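Local structure of (R)-specific enoyl-CoA hydratase (Pseudomonas aeruginosa, 5CPG) at residues A65-A70 against M116-F121; V105-K108 against V114-A117. The protein catalyses the reversible, (R)-specific hydration of trans-2-enoyl-CoA thioesters to the corresponding (R)-3-hydroxyacyl-CoA. All blocks are in the same frame, centred on the assembly; numbering follows the deposited sequence.

Interaction 1: residues A65-A70 against M116-F121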
ATOM      1  N   ALA A  65      -3.425  -0.007   0.916  1.00  5.30           N
ATOM      2  CA  ALA A  65      -3.797   1.365   0.708  1.00  5.01           C
ATOM      3  C   ALA A  65      -5.161   1.719   1.323  1.00  5.90           C
ATOM      4  O   ALA A  65      -5.304   2.747   1.992  1.00  6.39           O
ATOM      5  CB  ALA A  65      -3.784   1.687  -0.805  1.00  4.82           C
ATOM      6  N   LEU A  66      -6.157   0.885   1.078  1.00  6.99           N
ATOM      7  CA  LEU A  66      -7.510   1.140   1.601  1.00  5.19           C
ATOM      8  C   LEU A  66      -7.527   1.093   3.125  1.00  5.51           C
ATOM      9  O   LEU A  66      -8.125   1.941   3.751  1.00  7.06           O
ATOM     10  CB  LEU A  66      -8.494   0.105   1.019  1.00  4.50           C
ATOM     11  CG  LEU A  66      -8.631   0.238  -0.503  1.00  9.50           C
ATOM     12  CD1 LEU A  66      -9.505  -0.892  -1.017  1.00  9.08           C
ATOM     13  CD2 LEU A  66      -9.253   1.609  -0.847  1.00  8.68           C
ATOM     14  N   ILE A  67      -6.839   0.103   3.713  1.00  6.95           N
ATOM     15  CA  ILE A  67      -6.714   0.015   5.163  1.00  4.75           C
ATOM     16  C   ILE A  67      -6.121   1.306   5.726  1.00  6.19           C
ATOM     17  O   ILE A  67      -6.625   1.840   6.714  1.00  6.05           O
ATOM     18  CB  ILE A  67      -5.849  -1.187   5.574  1.00  5.97           C
ATOM     19  CG1 ILE A  67      -6.670  -2.470   5.397  1.00  7.83           C
ATOM     20  CG2 ILE A  67      -5.372  -1.059   7.018  1.00  4.72           C
ATOM     21  CD1 ILE A  67      -5.817  -3.786   5.445  1.00  6.51           C
ATOM     22  N   SER A  68      -5.051   1.800   5.100  1.00  6.08           N
ATOM     23  CA  SER A  68      -4.382   2.985   5.664  1.00  9.63           C
ATOM     24  C   SER A  68      -5.300   4.180   5.612  1.00  7.53           C
ATOM     25  O   SER A  68      -5.284   5.009   6.530  1.00  7.58           O
ATOM     26  CB  SER A  68      -3.069   3.292   4.934  1.00  6.22           C
ATOM     27  OG  SER A  68      -3.302   3.717   3.610  1.00  8.54           O
ATOM     28  N   ALA A  69      -6.109   4.284   4.558  1.00  4.86           N
ATOM     29  CA  ALA A  69      -7.028   5.438   4.447  1.00  5.77           C
ATOM     30  C   ALA A  69      -8.170   5.305   5.486  1.00  8.04           C
ATOM     31  O   ALA A  69      -8.632   6.317   6.036  1.00  9.44           O
ATOM     32  CB  ALA A  69      -7.581   5.557   3.021  1.00  5.22           C
ATOM     33  N   ALA A  70      -8.618   4.073   5.748  1.00  7.21           N
ATOM     34  CA  ALA A  70      -9.664   3.866   6.764  1.00  6.47           C
ATOM     35  C   ALA A  70      -9.166   4.340   8.105  1.00  5.69           C
ATOM     36  O   ALA A  70      -9.870   4.992   8.854  1.00  8.84           O
ATOM     37  CB  ALA A  70     -10.059   2.403   6.852  1.00  7.05           C
ATOM     38  N   MET A 116      -4.929  -2.336  16.139  1.00  7.95           N
ATOM     39  CA  MET A 116      -6.180  -2.265  15.391  1.00 10.39           C
ATOM     40  C   MET A 116      -6.236  -3.459  14.492  1.00 12.40           C
ATOM     41  O   MET A 116      -5.263  -3.720  13.747  1.00 11.17           O
ATOM     42  CB  MET A 116      -6.248  -0.967  14.560  1.00 11.66           C
ATOM     43  CG  MET A 116      -7.566  -0.743  13.883  1.00 18.00           C
ATOM     44  SD  MET A 116      -8.782   0.070  14.958  1.00 23.14           S
ATOM     45  CE  MET A 116      -7.751   1.410  15.509  1.00 16.22           C
ATOM     46  N   ALA A 117      -7.318  -4.239  14.563  1.00  9.00           N
ATOM     47  CA  ALA A 117      -7.472  -5.307  13.592  1.00  6.57           C
ATOM     48  C   ALA A 117      -7.863  -4.655  12.258  1.00  8.82           C
ATOM     49  O   ALA A 117      -8.604  -3.680  12.268  1.00  8.69           O
ATOM     50  CB  ALA A 117      -8.541  -6.298  14.027  1.00 16.17           C
ATOM     51  N   THR A 118      -7.339  -5.153  11.139  1.00  7.18           N
ATOM     52  CA  THR A 118      -7.595  -4.529   9.835  1.00  8.86           C
ATOM     53  C   THR A 118      -7.961  -5.629   8.852  1.00  6.80           C
ATOM     54  O   THR A 118      -7.099  -6.304   8.322  1.00  9.36           O
ATOM     55  CB  THR A 118      -6.370  -3.714   9.326  1.00  8.67           C
ATOM     56  OG1 THR A 118      -5.248  -4.595   9.197  1.00  7.19           O
ATOM     57  CG2 THR A 118      -5.997  -2.615  10.321  1.00  5.27           C
ATOM     58  N   ARG A 119      -9.261  -5.867   8.651  1.00  7.30           N
ATOM     59  CA  ARG A 119      -9.720  -6.966   7.815  1.00  6.48           C
ATOM     60  C   ARG A 119     -10.364  -6.398   6.563  1.00  6.56           C
ATOM     61  O   ARG A 119     -10.945  -5.307   6.630  1.00 11.66           O
ATOM     62  CB  ARG A 119     -10.747  -7.839   8.564  1.00  8.92           C
ATOM     63  CG  ARG A 119     -10.258  -8.266   9.974  1.00 16.61           C
ATOM     64  CD  ARG A 119     -11.423  -8.718  10.866  1.00 17.83           C
ATOM     65  NE  ARG A 119     -10.956  -8.967  12.252  1.00 19.57           N
ATOM     66  CZ  ARG A 119     -11.477  -8.419  13.351  1.00 16.77           C
ATOM     67  NH1 ARG A 119     -12.529  -7.610  13.293  1.00 22.12           N
ATOM     68  NH2 ARG A 119     -10.968  -8.730  14.538  1.00 26.73           N
ATOM     69  N   VAL A 120     -10.282  -7.133   5.466  1.00  8.31           N
ATOM     70  CA  VAL A 120     -10.921  -6.670   4.222  1.00  4.81           C
ATOM     71  C   VAL A 120     -11.741  -7.820   3.667  1.00  7.52           C
ATOM     72  O   VAL A 120     -11.263  -8.951   3.556  1.00  9.05           O
ATOM     73  CB  VAL A 120      -9.910  -6.224   3.130  1.00  9.59           C
ATOM     74  CG1 VAL A 120     -10.683  -5.623   1.928  1.00  4.66           C
ATOM     75  CG2 VAL A 120      -8.939  -5.209   3.690  1.00 11.41           C
ATOM     76  N   PHE A 121     -12.983  -7.498   3.304  1.00 10.30           N
ATOM     77  CA  PHE A 121     -13.916  -8.477   2.744  1.00  9.56           C
ATOM     78  C   PHE A 121     -14.409  -8.032   1.398  1.00  8.81           C
ATOM     79  O   PHE A 121     -14.541  -6.840   1.160  1.00 10.52           O
ATOM     80  CB  PHE A 121     -15.130  -8.662   3.660  1.00  9.17           C
ATOM     81  CG  PHE A 121     -14.777  -9.131   5.035  1.00 14.86           C
ATOM     82  CD1 PHE A 121     -14.510  -8.206   6.011  1.00  9.99           C
ATOM     83  CD2 PHE A 121     -14.662 -10.484   5.321  1.00 11.33           C
ATOM     84  CE1 PHE A 121     -14.148  -8.595   7.314  1.00 19.28           C
ATOM     85  CE2 PHE A 121     -14.300 -10.907   6.648  1.00 13.74           C
ATOM     86  CZ  PHE A 121     -14.050  -9.955   7.621  1.00 11.74           C
TER
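A small apolar helix-on-sheet contact lies near the centre of the chain, where Ile-67 of helix 62-73 rests on Thr-118 and Val-120 of strand 113-121. All three residues are buried, and no hydrogen bond passes between the segments. Ile-67 meets the strand with both branches. Its CG2, anti to the backbone N, presses on Thr-118, 3.7 Å from CB and also 3.7 Å from CG2 of that residue, and the two side chains cross at about a right angle. The other branch runs toward Val-120, where CD1 of Ile-67 lies 3.9 Å from CG2 of Val-120. CG1 of Ile-67 is equally 3.9 Å from that same Val-120 CG2. Thr-118 and Val-120, two positions apart on an extended strand, thus offer their side chains on one face, and a single isoleucine spans both. The contact belongs to the hotdog fold of the MaoC-like family, in which the central helix is the sausage and the curved antiparallel sheet wraps round it. The neighbouring strand 81-89 also contributes, with Tyr-82, Gln-85 and Leu-87 touching Ile-67. Although Thr-118 offers carbon to the helix, its OG1 is satisfied by a hydrogen bond with NE2 of Gln-85. Another side of the helix meets the second subunit, where Ala-65 packs on Phe-31 and Ser-68 on Met-61 of that subunit.

Interaction 2: residues V105-K108 against V114-A117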
ATOM      1  N   VAL A 105     -10.793  -1.961  17.230  1.00 10.18           N
ATOM      2  CA  VAL A 105      -9.784  -1.676  18.263  1.00 14.66           C
ATOM      3  C   VAL A 105      -9.520  -2.942  19.100  1.00 16.71           C
ATOM      4  O   VAL A 105     -10.453  -3.492  19.702  1.00 17.05           O
ATOM      5  CB  VAL A 105     -10.211  -0.532  19.186  1.00  9.60           C
ATOM      6  CG1 VAL A 105      -9.170  -0.381  20.313  1.00 12.72           C
ATOM      7  CG2 VAL A 105     -10.424   0.804  18.414  1.00 10.40           C
ATOM      8  N   LEU A 106      -8.274  -3.441  19.102  1.00 11.05           N
ATOM      9  CA  LEU A 106      -7.974  -4.699  19.803  1.00 12.76           C
ATOM     10  C   LEU A 106      -7.421  -4.423  21.196  1.00 20.60           C
ATOM     11  O   LEU A 106      -7.773  -5.104  22.166  1.00 17.10           O
ATOM     12  CB  LEU A 106      -6.963  -5.565  19.033  1.00 11.80           C
ATOM     13  CG  LEU A 106      -7.347  -6.177  17.690  1.00  8.80           C
ATOM     14  CD1 LEU A 106      -6.190  -6.921  17.122  1.00 16.29           C
ATOM     15  CD2 LEU A 106      -8.583  -7.144  17.850  1.00 12.62           C
ATOM     16  N   GLU A 107      -6.562  -3.422  21.297  1.00 14.33           N
ATOM     17  CA  GLU A 107      -5.854  -3.105  22.539  1.00 13.70           C
ATOM     18  C   GLU A 107      -5.548  -1.625  22.600  1.00 16.44           C
ATOM     19  O   GLU A 107      -5.171  -1.055  21.582  1.00 16.30           O
ATOM     20  CB  GLU A 107      -4.529  -3.883  22.636  1.00 18.30           C
ATOM     21  CG  GLU A 107      -4.649  -5.388  22.474  1.00 22.46           C
ATOM     22  CD  GLU A 107      -3.318  -6.098  22.318  1.00 41.53           C
ATOM     23  OE1 GLU A 107      -2.342  -5.740  23.017  1.00 41.54           O
ATOM     24  OE2 GLU A 107      -3.249  -7.027  21.492  1.00 38.21           O
ATOM     25  N   LYS A 108      -5.683  -1.019  23.776  1.00 13.47           N
ATOM     26  CA  LYS A 108      -5.131   0.296  24.042  1.00 11.35           C
ATOM     27  C   LYS A 108      -3.868   0.136  24.890  1.00 15.37           C
ATOM     28  O   LYS A 108      -3.874  -0.576  25.890  1.00 13.56           O
ATOM     29  CB  LYS A 108      -6.150   1.180  24.723  1.00 16.03           C
ATOM     30  CG  LYS A 108      -7.297   1.550  23.757  1.00 12.97           C
ATOM     31  CD  LYS A 108      -8.434   2.301  24.454  1.00 16.05           C
ATOM     32  CE  LYS A 108      -7.966   3.600  25.076  1.00 19.54           C
ATOM     33  NZ  LYS A 108      -9.128   4.388  25.589  1.00 21.62           N
ATOM     34  N   VAL A 114      -2.316   2.075  19.922  1.00 10.34           N
ATOM     35  CA  VAL A 114      -3.483   1.219  19.713  1.00  9.04           C
ATOM     36  C   VAL A 114      -3.120   0.122  18.745  1.00 11.28           C
ATOM     37  O   VAL A 114      -2.360   0.362  17.800  1.00  8.79           O
ATOM     38  CB  VAL A 114      -4.669   2.039  19.186  1.00 12.45           C
ATOM     39  CG1 VAL A 114      -5.862   1.164  18.839  1.00 12.48           C
ATOM     40  CG2 VAL A 114      -5.102   3.100  20.192  1.00 13.78           C
ATOM     41  N   ARG A 115      -3.557  -1.107  19.037  1.00  6.22           N
ATOM     42  CA  ARG A 115      -3.484  -2.209  18.099  1.00  8.83           C
ATOM     43  C   ARG A 115      -4.869  -2.378  17.470  1.00 12.29           C
ATOM     44  O   ARG A 115      -5.863  -2.479  18.178  1.00 10.40           O
ATOM     45  CB  ARG A 115      -3.013  -3.496  18.814  1.00 15.23           C
ATOM     46  CG  ARG A 115      -3.005  -4.724  17.962  1.00 17.10           C
ATOM     47  CD  ARG A 115      -2.278  -5.910  18.602  1.00 32.05           C
ATOM     48  NE  ARG A 115      -0.849  -5.635  18.669  1.00 53.64           N
ATOM     49  CZ  ARG A 115      -0.182  -5.407  19.796  1.00 56.33           C
ATOM     50  NH1 ARG A 115       1.122  -5.152  19.746  1.00 51.52           N
ATOM     51  NH2 ARG A 115      -0.815  -5.449  20.966  1.00 50.46           N
ATOM     52  N   MET A 116      -4.929  -2.336  16.139  1.00  7.95           N
ATOM     53  CA  MET A 116      -6.180  -2.265  15.391  1.00 10.39           C
ATOM     54  C   MET A 116      -6.236  -3.459  14.492  1.00 12.40           C
ATOM     55  O   MET A 116      -5.263  -3.720  13.747  1.00 11.17           O
ATOM     56  CB  MET A 116      -6.248  -0.967  14.560  1.00 11.66           C
ATOM     57  CG  MET A 116      -7.566  -0.743  13.883  1.00 18.00           C
ATOM     58  SD  MET A 116      -8.782   0.070  14.958  1.00 23.14           S
ATOM     59  CE  MET A 116      -7.751   1.410  15.509  1.00 16.22           C
ATOM     60  N   ALA A 117      -7.318  -4.239  14.563  1.00  9.00           N
ATOM     61  CA  ALA A 117      -7.472  -5.307  13.592  1.00  6.57           C
ATOM     62  C   ALA A 117      -7.863  -4.655  12.258  1.00  8.82           C
ATOM     63  O   ALA A 117      -8.604  -3.680  12.268  1.00  8.69           O
ATOM     64  CB  ALA A 117      -8.541  -6.298  14.027  1.00 16.17           C
TER
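The Arg-115 guanidinium receives the Glu-107 carboxylate at its edge, with OE1 near the guanidinium plane and CD in it. The two flat groups are turned 50° from each other. A salt bridge joins OE1 of Glu-107 to NH2 of Arg-115 at 2.6 Å, while OE2 of Glu-107 also lies 2.9 Å from that same NH2, so one nitrogen faces both oxygens instead of each oxygen meeting its own. The two side chains run side by side from one face of the sheet; Arg-115 bends at chi3 (-69°), which turns its head over toward the acid. The guanidinium has a further partner: NE hydrogen-bonds a glycerol, probably from the crystallisation liquor.

Beneath this pair the backbones of strands 98-109 and 113-121, an antiparallel hairpin in the hotdog sheet, are joined through a classic beta bulge. Leu-106 and Glu-107 together face Arg-115: Leu-106 N donates to Arg-115 O at 2.8 Å, whereas the bond from Glu-107 N to Arg-115 O is weak at 3.3 Å. Arg-115 N returns a bond to Glu-107 O, 3.0 Å away. The extra residue shifts the register by one, leaving Val-105 and Lys-108 on the same face, paired with Met-116 and Val-114. On the Arg-115 side, Leu-106 at the bulge sets its CG 3.9 Å from CB of Ala-117.

The face of Val-105, Met-116 and Val-114 is mainly apolar, with Lys-108 at its end. CG1 of Val-105 meets CG1 of Val-114 at 3.9 Å, the side chains crossing at about a right angle, and bends at chi2 and chi3 carry Met-116 SD to 3.9 Å from Val-105 CG2. Lys-108 hydrogen-bonds through NZ to Tyr-8 O and Leu-11 O and makes a cation-pi contact with Tyr-8.

Interactions 1 and 2 share strand 113-121, and their segments overlap at Met-116 and Ala-117, with centres about 13 Å apart. They show how one strand changes its chemistry along its length. Around interaction 1, close to the middle of the chain, the strand supports the central helix through wholly buried carbon contacts. Interaction 2 lies farther out, about 16 Å from the chain centre, and is only partly buried: there the strand binds its hairpin partner, strand 98-109, through backbone hydrogen bonds, with a charged pair beside a leucine-alanine contact on one face and mostly apolar packing on the other. One contact therefore layers helix on sheet, whereas the other builds the sheet itself.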